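Local coordinates for protein beta-galactoside alpha-2,6-sialyltransferase (Photobacterium sp., PDB 2Z4T) that probably transfers sialic acid from a CMP-linked donor to the galactose of acceptors such as lactose, as a GT-B glycosyltransferase, at residues A[128-133]-A[318-323]; A[235-240]-A[290-295]. All blocks are in the same frame, centred on the assembly; numbering follows the deposited sequence.

Interaction 1: residues A[128-133]-A[318-323]; sequences TLQQLM and MQWDGF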
# COMPACT_ATOMS: atom_id res chain seq x y z
N THR A 128 1.87 3.03 -0.35
CA THR A 128 2.74 1.88 -0.29
C THR A 128 2.37 0.99 0.92
O THR A 128 2.41 -0.25 0.85
CB THR A 128 4.24 2.33 -0.21
OG1 THR A 128 4.67 2.79 -1.50
CG2 THR A 128 5.14 1.18 0.22
N LEU A 129 2.01 1.64 2.02
CA LEU A 129 1.57 0.94 3.20
C LEU A 129 0.29 0.15 2.90
O LEU A 129 0.20 -1.04 3.23
CB LEU A 129 1.32 1.92 4.34
CG LEU A 129 0.81 1.31 5.64
CD1 LEU A 129 1.87 0.40 6.22
CD2 LEU A 129 0.40 2.42 6.61
N GLN A 130 -0.68 0.79 2.26
CA GLN A 130 -1.93 0.11 1.93
C GLN A 130 -1.72 -1.04 0.93
O GLN A 130 -2.34 -2.11 1.06
CB GLN A 130 -2.94 1.11 1.41
CG GLN A 130 -3.44 2.05 2.46
CD GLN A 130 -4.50 1.46 3.41
OE1 GLN A 130 -4.66 1.92 4.55
NE2 GLN A 130 -5.25 0.46 2.95
N GLN A 131 -0.84 -0.82 -0.04
CA GLN A 131 -0.55 -1.84 -1.05
C GLN A 131 0.09 -3.05 -0.40
O GLN A 131 -0.28 -4.18 -0.72
CB GLN A 131 0.34 -1.27 -2.18
CG GLN A 131 -0.32 -0.14 -2.99
CD GLN A 131 0.63 0.55 -3.97
OE1 GLN A 131 1.87 0.51 -3.80
NE2 GLN A 131 0.07 1.18 -5.02
N LEU A 132 1.02 -2.82 0.54
CA LEU A 132 1.63 -3.89 1.30
C LEU A 132 0.58 -4.77 1.96
O LEU A 132 0.67 -6.01 1.91
CB LEU A 132 2.51 -3.35 2.42
CG LEU A 132 3.78 -4.11 2.83
CD1 LEU A 132 4.12 -3.92 4.27
CD2 LEU A 132 3.80 -5.60 2.48
N MET A 133 -0.37 -4.13 2.61
CA MET A 133 -1.43 -4.86 3.29
C MET A 133 -2.28 -5.65 2.28
O MET A 133 -2.70 -6.76 2.59
CB MET A 133 -2.28 -3.92 4.14
CG MET A 133 -1.55 -3.37 5.36
SD MET A 133 -2.64 -2.56 6.55
CE MET A 133 -3.24 -1.13 5.63
N MET A 318 -10.50 4.70 2.91
CA MET A 318 -9.30 3.92 3.28
C MET A 318 -9.53 3.19 4.63
O MET A 318 -10.07 3.77 5.57
CB MET A 318 -8.10 4.85 3.36
CG MET A 318 -6.75 4.22 3.10
SD MET A 318 -5.38 5.43 3.11
CE MET A 318 -5.53 6.08 1.45
N GLN A 319 -9.18 1.91 4.69
CA GLN A 319 -9.44 1.08 5.87
C GLN A 319 -8.17 0.92 6.70
O GLN A 319 -7.07 0.90 6.14
CB GLN A 319 -9.97 -0.31 5.44
CG GLN A 319 -11.33 -0.28 4.69
CD GLN A 319 -12.42 0.39 5.52
OE1 GLN A 319 -12.94 1.47 5.17
NE2 GLN A 319 -12.76 -0.23 6.65
N TRP A 320 -8.33 0.80 8.03
CA TRP A 320 -7.19 0.57 8.96
C TRP A 320 -7.34 -0.70 9.82
O TRP A 320 -6.80 -0.80 10.94
CB TRP A 320 -6.96 1.81 9.84
CG TRP A 320 -6.60 2.96 8.98
CD1 TRP A 320 -7.42 4.00 8.61
CD2 TRP A 320 -5.36 3.16 8.31
NE1 TRP A 320 -6.74 4.85 7.77
CE2 TRP A 320 -5.48 4.36 7.56
CE3 TRP A 320 -4.16 2.45 8.27
CZ2 TRP A 320 -4.43 4.87 6.79
CZ3 TRP A 320 -3.12 2.95 7.48
CH2 TRP A 320 -3.26 4.15 6.76
N ASP A 321 -8.05 -1.68 9.27
CA ASP A 321 -8.29 -2.92 9.98
C ASP A 321 -7.60 -4.09 9.29
O ASP A 321 -7.84 -5.24 9.62
CB ASP A 321 -9.79 -3.16 10.10
CG ASP A 321 -10.48 -3.35 8.75
OD1 ASP A 321 -9.91 -3.05 7.66
OD2 ASP A 321 -11.64 -3.81 8.79
N GLY A 322 -6.75 -3.78 8.32
CA GLY A 322 -6.01 -4.79 7.57
C GLY A 322 -5.11 -5.62 8.47
O GLY A 322 -5.03 -6.87 8.34
N PHE A 323 -4.45 -4.93 9.39
CA PHE A 323 -3.52 -5.59 10.27
C PHE A 323 -4.28 -6.50 11.22
O PHE A 323 -3.92 -7.65 11.41
CB PHE A 323 -2.67 -4.58 11.03
CG PHE A 323 -1.75 -5.21 12.05
CD1 PHE A 323 -0.56 -5.79 11.65
CD2 PHE A 323 -2.09 -5.23 13.40
CE1 PHE A 323 0.29 -6.38 12.57
CE2 PHE A 323 -1.26 -5.81 14.33
CZ PHE A 323 -0.06 -6.40 13.93
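Gln130 reaches from helix 126-141 across Met318 to the indole of Trp320, and its side chain can be followed outward from CB. CB leads toward 318-323. The next carbon, CG, lies 4.0 Å from Met318 SD. There the chain bends (chi2 -78°), bringing CD to 3.6 Å from Met318 CG; the two side chains run obliquely to each other. At the tip, one terminal atom of the amide sits over one face of the Trp320 ring, offset toward its rim, while also approaching the carbonyl of Gln319. Which amide atom is oxygen is uncertain in the model, so a hydrogen bond to that carbonyl remains possible but unproven. Leu129, crossing Trp320 at about a right angle, puts its CD2 methyl in the ring plane, at the edge, 3.7 Å from Trp320 CZ3. With the Gln130 amide above and this methyl beside it, face and edge of one ring are both used. Met133 closes the far end more loosely, with SD 4.2 Å from Gly322 CA, where the backbones come nearest. One turn of helix thus rests on the segment leading out of strand 315-317, within the mixed-sheet, Rossmann-like domain of the GT-B fold. Leu132 turns to helix 328-338 and strand 146-151, while helix 431-436, packed on Leu129, Met133 and Trp320, brings CMP-binding Glu432 against the indole and sets the contact beside the nucleotide site.

Interaction 2: residues A[235-240]-A[290-295]; sequences AEYVNL and YHFLRK. With PO4 (phosphate ion), chain I.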
# COMPACT_ATOMS: atom_id res chain seq x y z
N ALA A 235 -1.73 15.59 -0.03
CA ALA A 235 -1.52 16.15 -1.38
C ALA A 235 -2.77 16.16 -2.22
O ALA A 235 -3.06 17.17 -2.87
CB ALA A 235 -0.40 15.43 -2.11
N GLU A 236 -3.54 15.07 -2.24
CA GLU A 236 -4.75 15.16 -3.05
C GLU A 236 -5.84 16.09 -2.50
O GLU A 236 -6.61 16.68 -3.29
CB GLU A 236 -5.26 13.82 -3.64
CG GLU A 236 -5.04 12.59 -2.89
CD GLU A 236 -3.65 12.03 -3.04
OE1 GLU A 236 -3.34 11.41 -4.07
OE2 GLU A 236 -2.88 12.17 -2.07
N TYR A 237 -5.85 16.28 -1.18
CA TYR A 237 -6.81 17.17 -0.52
C TYR A 237 -6.51 18.66 -0.77
O TYR A 237 -7.45 19.46 -0.89
CB TYR A 237 -6.97 16.81 0.99
CG TYR A 237 -7.48 15.40 1.08
CD1 TYR A 237 -6.61 14.32 0.90
CD2 TYR A 237 -8.84 15.14 1.25
CE1 TYR A 237 -7.07 13.01 0.92
CE2 TYR A 237 -9.33 13.82 1.26
CZ TYR A 237 -8.44 12.77 1.09
OH TYR A 237 -8.91 11.47 1.11
N VAL A 238 -5.23 19.01 -0.86
CA VAL A 238 -4.81 20.35 -1.27
C VAL A 238 -5.33 20.58 -2.70
O VAL A 238 -5.95 21.60 -3.01
CB VAL A 238 -3.25 20.51 -1.21
CG1 VAL A 238 -2.76 21.71 -2.07
CG2 VAL A 238 -2.77 20.65 0.21
N ASN A 239 -5.08 19.61 -3.58
CA ASN A 239 -5.58 19.68 -4.94
C ASN A 239 -7.08 19.80 -5.01
O ASN A 239 -7.60 20.60 -5.81
CB ASN A 239 -5.11 18.48 -5.76
CG ASN A 239 -3.63 18.55 -6.07
OD1 ASN A 239 -3.03 19.63 -6.04
ND2 ASN A 239 -3.03 17.39 -6.35
N LEU A 240 -7.80 19.01 -4.20
CA LEU A 240 -9.26 19.09 -4.24
C LEU A 240 -9.74 20.44 -3.67
O LEU A 240 -10.67 21.02 -4.22
CB LEU A 240 -9.93 17.91 -3.53
CG LEU A 240 -9.80 16.54 -4.21
CD1 LEU A 240 -9.99 15.43 -3.19
CD2 LEU A 240 -10.79 16.40 -5.32
N TYR A 290 -11.51 4.00 -5.53
CA TYR A 290 -10.75 5.08 -4.90
C TYR A 290 -10.81 4.97 -3.38
O TYR A 290 -11.88 5.13 -2.76
CB TYR A 290 -11.24 6.47 -5.34
CG TYR A 290 -10.93 6.81 -6.77
CD1 TYR A 290 -9.88 7.68 -7.10
CD2 TYR A 290 -11.70 6.29 -7.80
CE1 TYR A 290 -9.61 8.01 -8.44
CE2 TYR A 290 -11.45 6.61 -9.13
CZ TYR A 290 -10.40 7.46 -9.44
OH TYR A 290 -10.18 7.74 -10.76
N HIS A 291 -9.66 4.73 -2.77
CA HIS A 291 -9.59 4.62 -1.32
C HIS A 291 -9.13 5.95 -0.72
O HIS A 291 -7.93 6.21 -0.66
CB HIS A 291 -8.68 3.47 -0.92
CG HIS A 291 -9.08 2.17 -1.55
ND1 HIS A 291 -8.66 1.79 -2.81
CD2 HIS A 291 -9.89 1.18 -1.11
CE1 HIS A 291 -9.17 0.61 -3.10
NE2 HIS A 291 -9.93 0.22 -2.09
N PHE A 292 -10.07 6.78 -0.32
CA PHE A 292 -9.76 8.12 0.13
C PHE A 292 -9.25 8.10 1.56
O PHE A 292 -9.87 7.50 2.45
CB PHE A 292 -11.00 9.02 0.04
CG PHE A 292 -11.13 9.79 -1.28
CD1 PHE A 292 -11.03 9.14 -2.50
CD2 PHE A 292 -11.40 11.15 -1.27
CE1 PHE A 292 -11.18 9.84 -3.71
CE2 PHE A 292 -11.54 11.88 -2.48
CZ PHE A 292 -11.43 11.21 -3.70
N LEU A 293 -8.13 8.78 1.81
CA LEU A 293 -7.68 9.00 3.18
C LEU A 293 -8.81 9.53 4.06
O LEU A 293 -8.98 9.11 5.21
CB LEU A 293 -6.49 9.96 3.21
CG LEU A 293 -5.80 10.26 4.54
CD1 LEU A 293 -5.34 8.99 5.23
CD2 LEU A 293 -4.64 11.22 4.32
N ARG A 294 -9.58 10.47 3.53
CA ARG A 294 -10.75 10.97 4.22
C ARG A 294 -11.88 11.17 3.22
O ARG A 294 -12.04 12.25 2.64
CB ARG A 294 -10.44 12.27 4.97
CG ARG A 294 -9.65 12.09 6.29
CD ARG A 294 -10.49 11.44 7.40
NE ARG A 294 -11.56 12.34 7.84
CZ ARG A 294 -11.46 13.19 8.86
NH1 ARG A 294 -10.33 13.26 9.57
NH2 ARG A 294 -12.48 13.99 9.19
N LYS A 295 -12.64 10.10 3.01
CA LYS A 295 -13.79 10.13 2.12
C LYS A 295 -14.77 11.25 2.42
O LYS A 295 -15.38 11.82 1.50
CB LYS A 295 -14.51 8.78 2.16
CG LYS A 295 -15.75 8.70 1.31
CD LYS A 295 -16.30 7.29 1.32
CE LYS A 295 -17.80 7.28 1.08
NZ LYS A 295 -18.24 5.93 0.63
P PO4 I . -16.53 2.59 2.35
O1 PO4 I . -16.75 3.91 1.65
O2 PO4 I . -17.32 1.52 1.61
O3 PO4 I . -15.06 2.24 2.32
O4 PO4 I . -17.01 2.75 3.79
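Tyr237 drives its ring from helix 234-243 into the turn that follows strand 288-292, and the packing is densest round its hydroxyl. Arg294 N donates to Tyr237 OH at 2.7 Å with an N-H...O angle of 178°, an almost straight bond. Leu293 N is also close to this oxygen, but its angle is poor; it bonds instead to Asp231, whose OD2 also pairs with the hydroxyl. One carboxylate oxygen therefore ties the tyrosine to the turn a second time. Carbon contacts flank these bonds: Tyr237 CE1 lies 3.9 Å from Leu293 CB, and Tyr237 CZ lies 4.1 Å from Phe292 CD2. Leu240 and Phe292 approach from opposite directions, Leu240 CD1 coming obliquely to 3.9 Å from Phe292 CE2. The other side is looser. Arg294 folds back through chi2 and chi3, leading its guanidinium away to a salt bridge with Asp296. Lys295, extended beyond CG, donates from NZ to O1 of a phosphate, probably from the crystallisation liquor, which Gln317 N also binds. Helix 234-243 is the first of the helices joining parallel neighbours 222-230 and 288-292, so the contact packs a connecting helix of a Rossmann-like beta-alpha-beta unit on the turn after its second strand; as in GT-B enzymes, that turn faces the nucleotide, with Leu293 beside CMP-binding Ser450.

In the fold
From the N-terminal immunoglobulin-like strands the chain runs through strand 103-122 into helix 126-141, where 128-133 opens interaction 1. It then passes through several strands and helices to 235-240, and interaction 2 closes when 290-295 arrives after 49 intervening residues. The chain continues through helices 297-300 and 305-311 to 318-323, which completes interaction 1. The shorter loop thus lies wholly within the longer one, without crossing. The contacts, with centres about 16 Å apart, meet at neighbouring parallel strands: Met318 N lies 2.9 Å from Phe292 O, a probable hydrogen bond. Together they tie helices 126-141 and 234-243 to the ends of strands 315-317 and 288-292, near bound CMP.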